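Local atomic coordinates of protocadherin gamma-B3 (Homo sapiens, PDB entry 5K8R), a protein that probably acts as a calcium-dependent neuronal cell-adhesion protein and may help establish and maintain specific connections in the brain. Residues I93-D98 against P130-N135; S136-Y141 against L182-G187. One frame throughout, in Å; residues are numbered along the deposited sequence.

Following the chain from its N terminus, strand 85-94 of the first cadherin repeat runs out into the linker, and contact 1 brings residues 93-98 against the loop 130-135 of the second repeat, closing a loop of 31 residues. The chain then passes straight into 136-141, which contact 2 pairs with 182-187 after an excursion of 40 residues. The two contacts follow in series, neither nested nor crossed. Contact 1 ties repeat 1 to repeat 2, whereas contact 2 lies inside the sheet of repeat 2. They share the calcium ion of chain B and meet where Asn97 ND2 lies 3.3 Å from Asp186 OD1, probably as a hydrogen bond.

Contact 1: residues I93-D98 against P130-N135; sequences IQDIND and PDVGVN. With CA (calcium ion), chain D; CA (calcium ion), chain B; CA (calcium ion), chain C.
Asp95 and Asn97 run past the loop 130-135 without pairing as a sheet, the backbones coming nearest where Asn97 CA lies 5.1 Å from Asn135 CA. Asp95 CG is anti to the backbone N (chi1 -179°), which carries the carboxylate in toward the loop. Its two oxygens have different partners. Asp95 OD2 accepts Asn135 ND2 at 2.8 Å and the backbone N of Val132 at 3.1 Å; the donors arrive from opposite faces of the carboxylate, each well out of its plane. The bond from Val132 is almost straight (170° at the hydrogen). The same Asn135 ND2 also reaches Asp95 O, but weakly. Val132 CG2 packs on this carboxylate, 3.5 Å from Asp95 OD2. The other oxygen, Asp95 OD1, binds the calcium ion of chain D, as does the backbone oxygen Ile96 O. Asp95 opens the DXNDN linker motif of cadherins, and Asp131 closes the DXD motif. Asp131 bridges two metals: OD1 lies 2.5 Å from the calcium ion of chain D and OD2 2.5 Å from that of chain B. On the chain B ion, Asn97 OD1 sits at 2.4 Å and Asn135 O joins it, the amide of Asn97 turned 76° from the Asp131 carboxylate. Asp98 forms a second bridge, OD1 to the chain D ion and OD2 to that of chain C at 2.4 Å. Glu9 and Glu63 complete the chain D site from the first repeat, while Asn99, Asp129 and Asp186 complete the chain B site.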
ATOM      1  N   ILE A  93       2.147  46.359  34.053  1.00 34.84           N
ATOM      2  CA  ILE A  93       0.796  45.903  33.750  1.00 29.92           C
ATOM      3  C   ILE A  93       0.731  44.409  34.042  1.00 30.99           C
ATOM      4  O   ILE A  93       1.281  43.593  33.295  1.00 29.94           O
ATOM      5  CB  ILE A  93       0.410  46.206  32.297  1.00 33.18           C
ATOM      6  CG1 ILE A  93       0.475  47.712  32.034  1.00 31.56           C
ATOM      7  CG2 ILE A  93      -0.975  45.663  31.988  1.00 19.91           C
ATOM      8  CD1 ILE A  93      -0.382  48.535  32.971  1.00 33.22           C
ATOM      9  N   GLN A  94       0.054  44.051  35.129  1.00 41.26           N
ATOM     10  CA  GLN A  94      -0.084  42.653  35.509  1.00 38.63           C
ATOM     11  C   GLN A  94      -1.087  41.945  34.605  1.00 41.62           C
ATOM     12  O   GLN A  94      -2.025  42.552  34.080  1.00 48.02           O
ATOM     13  CB  GLN A  94      -0.522  42.543  36.969  1.00 29.75           C
ATOM     14  CG  GLN A  94       0.423  43.219  37.949  1.00 25.67           C
ATOM     15  CD  GLN A  94      -0.207  43.443  39.310  1.00 34.86           C
ATOM     16  OE1 GLN A  94      -1.429  43.392  39.456  1.00 42.19           O
ATOM     17  NE2 GLN A  94       0.626  43.693  40.314  1.00 39.26           N
ATOM     18  N   ASP A  95      -0.882  40.643  34.430  1.00 43.99           N
ATOM     19  CA  ASP A  95      -1.724  39.837  33.560  1.00 29.53           C
ATOM     20  C   ASP A  95      -2.862  39.204  34.350  1.00 26.49           C
ATOM     21  O   ASP A  95      -2.662  38.703  35.460  1.00 32.45           O
ATOM     22  CB  ASP A  95      -0.899  38.744  32.877  1.00 35.75           C
ATOM     23  CG  ASP A  95      -1.728  37.883  31.940  1.00 37.70           C
ATOM     24  OD1 ASP A  95      -2.517  38.442  31.149  1.00 34.46           O
ATOM     25  OD2 ASP A  95      -1.594  36.642  31.998  1.00 37.33           O
ATOM     26  N   ILE A  96      -4.060  39.233  33.768  1.00 23.26           N
ATOM     27  CA  ILE A  96      -5.214  38.533  34.312  1.00 31.46           C
ATOM     28  C   ILE A  96      -5.633  37.459  33.317  1.00 32.67           C
ATOM     29  O   ILE A  96      -5.347  37.540  32.120  1.00 33.03           O
ATOM     30  CB  ILE A  96      -6.390  39.483  34.620  1.00 27.56           C
ATOM     31  CG1 ILE A  96      -6.931  40.107  33.332  1.00 29.60           C
ATOM     32  CG2 ILE A  96      -5.959  40.564  35.600  1.00 16.43           C
ATOM     33  CD1 ILE A  96      -8.092  41.060  33.556  1.00 19.77           C
ATOM     34  N   ASN A  97      -6.317  36.436  33.828  1.00 32.65           N
ATOM     35  CA  ASN A  97      -6.756  35.312  33.000  1.00 32.84           C
ATOM     36  C   ASN A  97      -8.113  35.650  32.387  1.00 33.50           C
ATOM     37  O   ASN A  97      -9.163  35.149  32.794  1.00 36.74           O
ATOM     38  CB  ASN A  97      -6.811  34.030  33.819  1.00 32.59           C
ATOM     39  CG  ASN A  97      -7.049  32.804  32.961  1.00 30.04           C
ATOM     40  OD1 ASN A  97      -6.593  32.736  31.819  1.00 34.92           O
ATOM     41  ND2 ASN A  97      -7.773  31.835  33.501  1.00 16.59           N
ATOM     42  N   ASP A  98      -8.082  36.526  31.384  1.00 27.68           N
ATOM     43  CA  ASP A  98      -9.286  36.943  30.681  1.00 34.96           C
ATOM     44  C   ASP A  98      -9.358  36.391  29.262  1.00 42.63           C
ATOM     45  O   ASP A  98     -10.176  36.860  28.463  1.00 54.16           O
ATOM     46  CB  ASP A  98      -9.382  38.470  30.663  1.00 28.87           C
ATOM     47  CG  ASP A  98      -8.177  39.123  30.019  1.00 29.60           C
ATOM     48  OD1 ASP A  98      -7.109  38.480  29.968  1.00 35.18           O
ATOM     49  OD2 ASP A  98      -8.299  40.280  29.566  1.00 40.59           O
ATOM     50  N   PRO A 130      -3.283  33.538  24.614  1.00 31.40           N
ATOM     51  CA  PRO A 130      -2.569  34.822  24.545  1.00 34.78           C
ATOM     52  C   PRO A 130      -2.145  35.367  25.898  1.00 41.34           C
ATOM     53  O   PRO A 130      -1.416  36.366  25.937  1.00 37.94           O
ATOM     54  CB  PRO A 130      -3.583  35.751  23.865  1.00 18.46           C
ATOM     55  CG  PRO A 130      -4.905  35.154  24.180  1.00 22.64           C
ATOM     56  CD  PRO A 130      -4.699  33.667  24.228  1.00 29.22           C
ATOM     57  N   ASP A 131      -2.571  34.754  27.000  1.00 28.28           N
ATOM     58  CA  ASP A 131      -2.118  35.173  28.317  1.00 27.20           C
ATOM     59  C   ASP A 131      -0.671  34.726  28.536  1.00 37.73           C
ATOM     60  O   ASP A 131      -0.039  34.111  27.673  1.00 39.70           O
ATOM     61  CB  ASP A 131      -3.037  34.610  29.398  1.00 30.52           C
ATOM     62  CG  ASP A 131      -4.455  35.145  29.296  1.00 34.03           C
ATOM     63  OD1 ASP A 131      -4.628  36.298  28.851  1.00 29.73           O
ATOM     64  OD2 ASP A 131      -5.397  34.410  29.664  1.00 33.05           O
ATOM     65  N   VAL A 132      -0.136  35.046  29.715  1.00 38.45           N
ATOM     66  CA  VAL A 132       1.228  34.692  30.080  1.00 28.41           C
ATOM     67  C   VAL A 132       1.229  34.121  31.494  1.00 31.33           C
ATOM     68  O   VAL A 132       0.240  34.198  32.222  1.00 27.53           O
ATOM     69  CB  VAL A 132       2.196  35.890  29.981  1.00 23.58           C
ATOM     70  CG1 VAL A 132       2.407  36.284  28.527  1.00 23.34           C
ATOM     71  CG2 VAL A 132       1.666  37.066  30.784  1.00 32.25           C
ATOM     72  N   GLY A 133       2.368  33.544  31.872  1.00 28.51           N
ATOM     73  CA  GLY A 133       2.487  32.964  33.199  1.00 30.48           C
ATOM     74  C   GLY A 133       1.599  31.744  33.354  1.00 37.82           C
ATOM     75  O   GLY A 133       1.436  30.938  32.431  1.00 40.26           O
ATOM     76  N   VAL A 134       1.011  31.605  34.545  1.00 35.13           N
ATOM     77  CA  VAL A 134       0.111  30.487  34.803  1.00 31.54           C
ATOM     78  C   VAL A 134      -1.209  30.645  34.061  1.00 36.64           C
ATOM     79  O   VAL A 134      -1.927  29.658  33.866  1.00 42.08           O
ATOM     80  CB  VAL A 134      -0.137  30.328  36.314  1.00 26.05           C
ATOM     81  CG1 VAL A 134       1.163  30.013  37.035  1.00 38.73           C
ATOM     82  CG2 VAL A 134      -0.778  31.583  36.886  1.00 14.45           C
ATOM     83  N   ASN A 135      -1.548  31.864  33.634  1.00 31.39           N
ATOM     84  CA  ASN A 135      -2.799  32.080  32.918  1.00 32.27           C
ATOM     85  C   ASN A 135      -2.792  31.445  31.534  1.00 24.26           C
ATOM     86  O   ASN A 135      -3.862  31.265  30.943  1.00 26.65           O
ATOM     87  CB  ASN A 135      -3.089  33.577  32.806  1.00 33.94           C
ATOM     88  CG  ASN A 135      -3.197  34.253  34.158  1.00 37.23           C
ATOM     89  OD1 ASN A 135      -3.523  33.617  35.160  1.00 24.99           O
ATOM     90  ND2 ASN A 135      -2.922  35.553  34.193  1.00 39.17           N
TER
HETATM   91 CA    CA D 503      -4.647  38.469  30.017  1.00 34.45          CA
HETATM   92 CA    CA B 501      -5.787  31.926  29.675  1.00 32.45          CA
HETATM   93 CA    CA C 502      -6.623  41.417  28.204  1.00 42.41          CA

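Contact 2: residues S136-Y141 against L182-G187; sequences SLQQYY and LTAVDG. With CA (calcium ion), chain B.
Tyr141 O is gripped twice: Thr183 N donates to it at 2.9 Å, and a water donates from 2.9 Å while also meeting Thr183 OG1 at 2.6 Å. The return bond runs from Tyr141 N to Thr183 O, also at 2.9 Å. Two residues along, Gln139 and Val185 form the other hydrogen-bonded pair; here Val185 N to Gln139 O is nearly straight at 169°, whereas Gln139 N to Val185 O is bent to 131°. This is the antiparallel joining of edge strand 138-142 to strand 177-186, the C and F strands of the Greek-key beta-sandwich of the second cadherin repeat. Tyr140 and Ala184, a non-hydrogen-bonded pair, share one face, where Tyr140 CE1 touches Ala184 CB at 3.7 Å; the phenol OH continues to hydrogen bonds with Ser126 and Ala127. On the other face Tyr141 CE2 packs on Val185 CG2 at 4.2 Å. Toward the calcium end, the Gln138 chain bends at chi2, bringing its amide up to Asp186, the amide and carboxylate planes 53° apart, with Gln138 NE2 3.7 Å from Asp186 CB. That NE2 hydrogen-bonds to Asp129 and, weakly, to Ser136 O. Asp186 OD2 binds the calcium ion of chain B at 2.7 Å, and Arg192 N, in the turn into strand 193-203, donates to OD1.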
ATOM      1  N   SER A 136      -1.616  31.106  31.003  1.00 29.00           N
ATOM      2  CA  SER A 136      -1.510  30.395  29.737  1.00 32.44           C
ATOM      3  C   SER A 136      -0.950  28.989  29.885  1.00 32.74           C
ATOM      4  O   SER A 136      -0.910  28.251  28.895  1.00 31.92           O
ATOM      5  CB  SER A 136      -0.635  31.183  28.752  1.00 26.25           C
ATOM      6  OG  SER A 136       0.677  31.352  29.257  1.00 37.13           O
ATOM      7  N   LEU A 137      -0.516  28.601  31.083  1.00 31.26           N
ATOM      8  CA  LEU A 137      -0.034  27.246  31.315  1.00 26.59           C
ATOM      9  C   LEU A 137      -1.203  26.274  31.213  1.00 37.03           C
ATOM     10  O   LEU A 137      -2.152  26.350  32.001  1.00 43.25           O
ATOM     11  CB  LEU A 137       0.633  27.153  32.685  1.00 14.10           C
ATOM     12  CG  LEU A 137       1.639  26.019  32.890  1.00 29.13           C
ATOM     13  CD1 LEU A 137       2.829  26.187  31.959  1.00 17.93           C
ATOM     14  CD2 LEU A 137       2.093  25.966  34.340  1.00 34.84           C
ATOM     15  N   GLN A 138      -1.138  25.366  30.247  1.00 31.85           N
ATOM     16  CA  GLN A 138      -2.268  24.516  29.907  1.00 26.78           C
ATOM     17  C   GLN A 138      -2.168  23.151  30.578  1.00 27.32           C
ATOM     18  O   GLN A 138      -1.087  22.671  30.928  1.00 32.08           O
ATOM     19  CB  GLN A 138      -2.373  24.341  28.389  1.00 30.95           C
ATOM     20  CG  GLN A 138      -2.557  25.641  27.629  1.00 24.65           C
ATOM     21  CD  GLN A 138      -3.756  26.435  28.113  1.00 24.22           C
ATOM     22  OE1 GLN A 138      -4.798  25.870  28.444  1.00 36.96           O
ATOM     23  NE2 GLN A 138      -3.608  27.752  28.164  1.00 28.99           N
ATOM     24  N   GLN A 139      -3.332  22.531  30.752  1.00 36.08           N
ATOM     25  CA  GLN A 139      -3.455  21.173  31.263  1.00 28.62           C
ATOM     26  C   GLN A 139      -4.428  20.436  30.357  1.00 21.36           C
ATOM     27  O   GLN A 139      -5.567  20.881  30.177  1.00 37.89           O
ATOM     28  CB  GLN A 139      -3.947  21.165  32.714  1.00 34.56           C
ATOM     29  CG  GLN A 139      -3.670  19.872  33.457  1.00 46.33           C
ATOM     30  CD  GLN A 139      -2.317  19.872  34.136  1.00 39.09           C
ATOM     31  OE1 GLN A 139      -1.709  18.820  34.337  1.00 39.60           O
ATOM     32  NE2 GLN A 139      -1.839  21.056  34.501  1.00 22.08           N
ATOM     33  N   TYR A 140      -3.982  19.325  29.781  1.00 30.56           N
ATOM     34  CA  TYR A 140      -4.753  18.610  28.774  1.00 28.30           C
ATOM     35  C   TYR A 140      -5.365  17.346  29.362  1.00 25.85           C
ATOM     36  O   TYR A 140      -4.734  16.647  30.160  1.00 38.10           O
ATOM     37  CB  TYR A 140      -3.877  18.260  27.571  1.00 19.08           C
ATOM     38  CG  TYR A 140      -3.326  19.476  26.864  1.00 21.52           C
ATOM     39  CD1 TYR A 140      -4.057  20.118  25.873  1.00 26.93           C
ATOM     40  CD2 TYR A 140      -2.080  19.991  27.196  1.00 19.86           C
ATOM     41  CE1 TYR A 140      -3.559  21.235  25.228  1.00 21.24           C
ATOM     42  CE2 TYR A 140      -1.574  21.107  26.557  1.00 30.27           C
ATOM     43  CZ  TYR A 140      -2.318  21.725  25.574  1.00 27.45           C
ATOM     44  OH  TYR A 140      -1.819  22.835  24.935  1.00 43.14           O
ATOM     45  N   TYR A 141      -6.602  17.061  28.959  1.00 32.46           N
ATOM     46  CA  TYR A 141      -7.330  15.884  29.410  1.00 32.44           C
ATOM     47  C   TYR A 141      -8.024  15.243  28.219  1.00 29.21           C
ATOM     48  O   TYR A 141      -8.678  15.936  27.433  1.00 36.16           O
ATOM     49  CB  TYR A 141      -8.365  16.242  30.483  1.00 16.85           C
ATOM     50  CG  TYR A 141      -7.793  16.934  31.699  1.00 34.71           C
ATOM     51  CD1 TYR A 141      -7.329  16.202  32.784  1.00 35.63           C
ATOM     52  CD2 TYR A 141      -7.727  18.319  31.766  1.00 36.26           C
ATOM     53  CE1 TYR A 141      -6.810  16.830  33.898  1.00 32.45           C
ATOM     54  CE2 TYR A 141      -7.209  18.957  32.877  1.00 33.04           C
ATOM     55  CZ  TYR A 141      -6.752  18.207  33.941  1.00 32.52           C
ATOM     56  OH  TYR A 141      -6.236  18.834  35.051  1.00 34.62           O
ATOM     57  N   LEU A 182     -10.694  16.166  23.393  1.00 30.49           N
ATOM     58  CA  LEU A 182      -9.561  16.724  24.075  1.00 30.66           C
ATOM     59  C   LEU A 182      -9.930  18.053  24.678  1.00 34.35           C
ATOM     60  O   LEU A 182     -10.507  18.880  24.043  1.00 39.97           O
ATOM     61  CB  LEU A 182      -8.436  16.915  23.084  1.00 28.84           C
ATOM     62  CG  LEU A 182      -7.115  17.542  23.442  1.00 27.83           C
ATOM     63  CD1 LEU A 182      -6.414  16.704  24.463  1.00 26.96           C
ATOM     64  CD2 LEU A 182      -6.225  17.779  22.270  1.00 29.37           C
ATOM     65  N   THR A 183      -9.575  18.253  25.921  1.00 34.18           N
ATOM     66  CA  THR A 183      -9.889  19.480  26.640  1.00 25.88           C
ATOM     67  C   THR A 183      -8.608  20.104  27.178  1.00 22.44           C
ATOM     68  O   THR A 183      -7.720  19.399  27.668  1.00 20.58           O
ATOM     69  CB  THR A 183     -10.869  19.210  27.792  1.00 23.94           C
ATOM     70  OG1 THR A 183     -12.043  18.569  27.280  1.00 26.67           O
ATOM     71  CG2 THR A 183     -11.271  20.510  28.476  1.00 24.16           C
ATOM     72  N   ALA A 184      -8.515  21.428  27.077  1.00 29.01           N
ATOM     73  CA  ALA A 184      -7.388  22.191  27.600  1.00 21.01           C
ATOM     74  C   ALA A 184      -7.909  23.195  28.617  1.00 29.71           C
ATOM     75  O   ALA A 184      -8.781  24.011  28.297  1.00 28.89           O
ATOM     76  CB  ALA A 184      -6.632  22.903  26.476  1.00 21.76           C
ATOM     77  N   VAL A 185      -7.379  23.130  29.838  1.00 35.74           N
ATOM     78  CA  VAL A 185      -7.762  24.023  30.927  1.00 23.33           C
ATOM     79  C   VAL A 185      -6.518  24.769  31.388  1.00 35.28           C
ATOM     80  O   VAL A 185      -5.512  24.143  31.742  1.00 37.55           O
ATOM     81  CB  VAL A 185      -8.395  23.253  32.100  1.00 29.06           C
ATOM     82  CG1 VAL A 185      -9.021  24.221  33.095  1.00 25.92           C
ATOM     83  CG2 VAL A 185      -9.419  22.246  31.597  1.00 33.18           C
ATOM     84  N   ASP A 186      -6.587  26.099  31.394  1.00 39.23           N
ATOM     85  CA  ASP A 186      -5.450  26.898  31.824  1.00 33.79           C
ATOM     86  C   ASP A 186      -5.361  26.915  33.351  1.00 23.78           C
ATOM     87  O   ASP A 186      -6.215  26.376  34.060  1.00 32.03           O
ATOM     88  CB  ASP A 186      -5.534  28.311  31.247  1.00 42.59           C
ATOM     89  CG  ASP A 186      -6.847  29.012  31.566  1.00 43.69           C
ATOM     90  OD1 ASP A 186      -7.472  28.705  32.603  1.00 41.38           O
ATOM     91  OD2 ASP A 186      -7.251  29.886  30.772  1.00 47.21           O
ATOM     92  N   GLY A 187      -4.307  27.544  33.865  1.00 31.15           N
ATOM     93  CA  GLY A 187      -4.085  27.589  35.297  1.00 29.80           C
ATOM     94  C   GLY A 187      -4.339  28.952  35.906  1.00 28.93           C
ATOM     95  O   GLY A 187      -3.780  29.283  36.957  1.00 32.44           O
TER
HETATM   96 CA    CA B 501      -5.787  31.926  29.675  1.00 32.45          CA
HETATM   97  O   HOH W   1     -11.603  15.997  27.405  1.00 31.04           O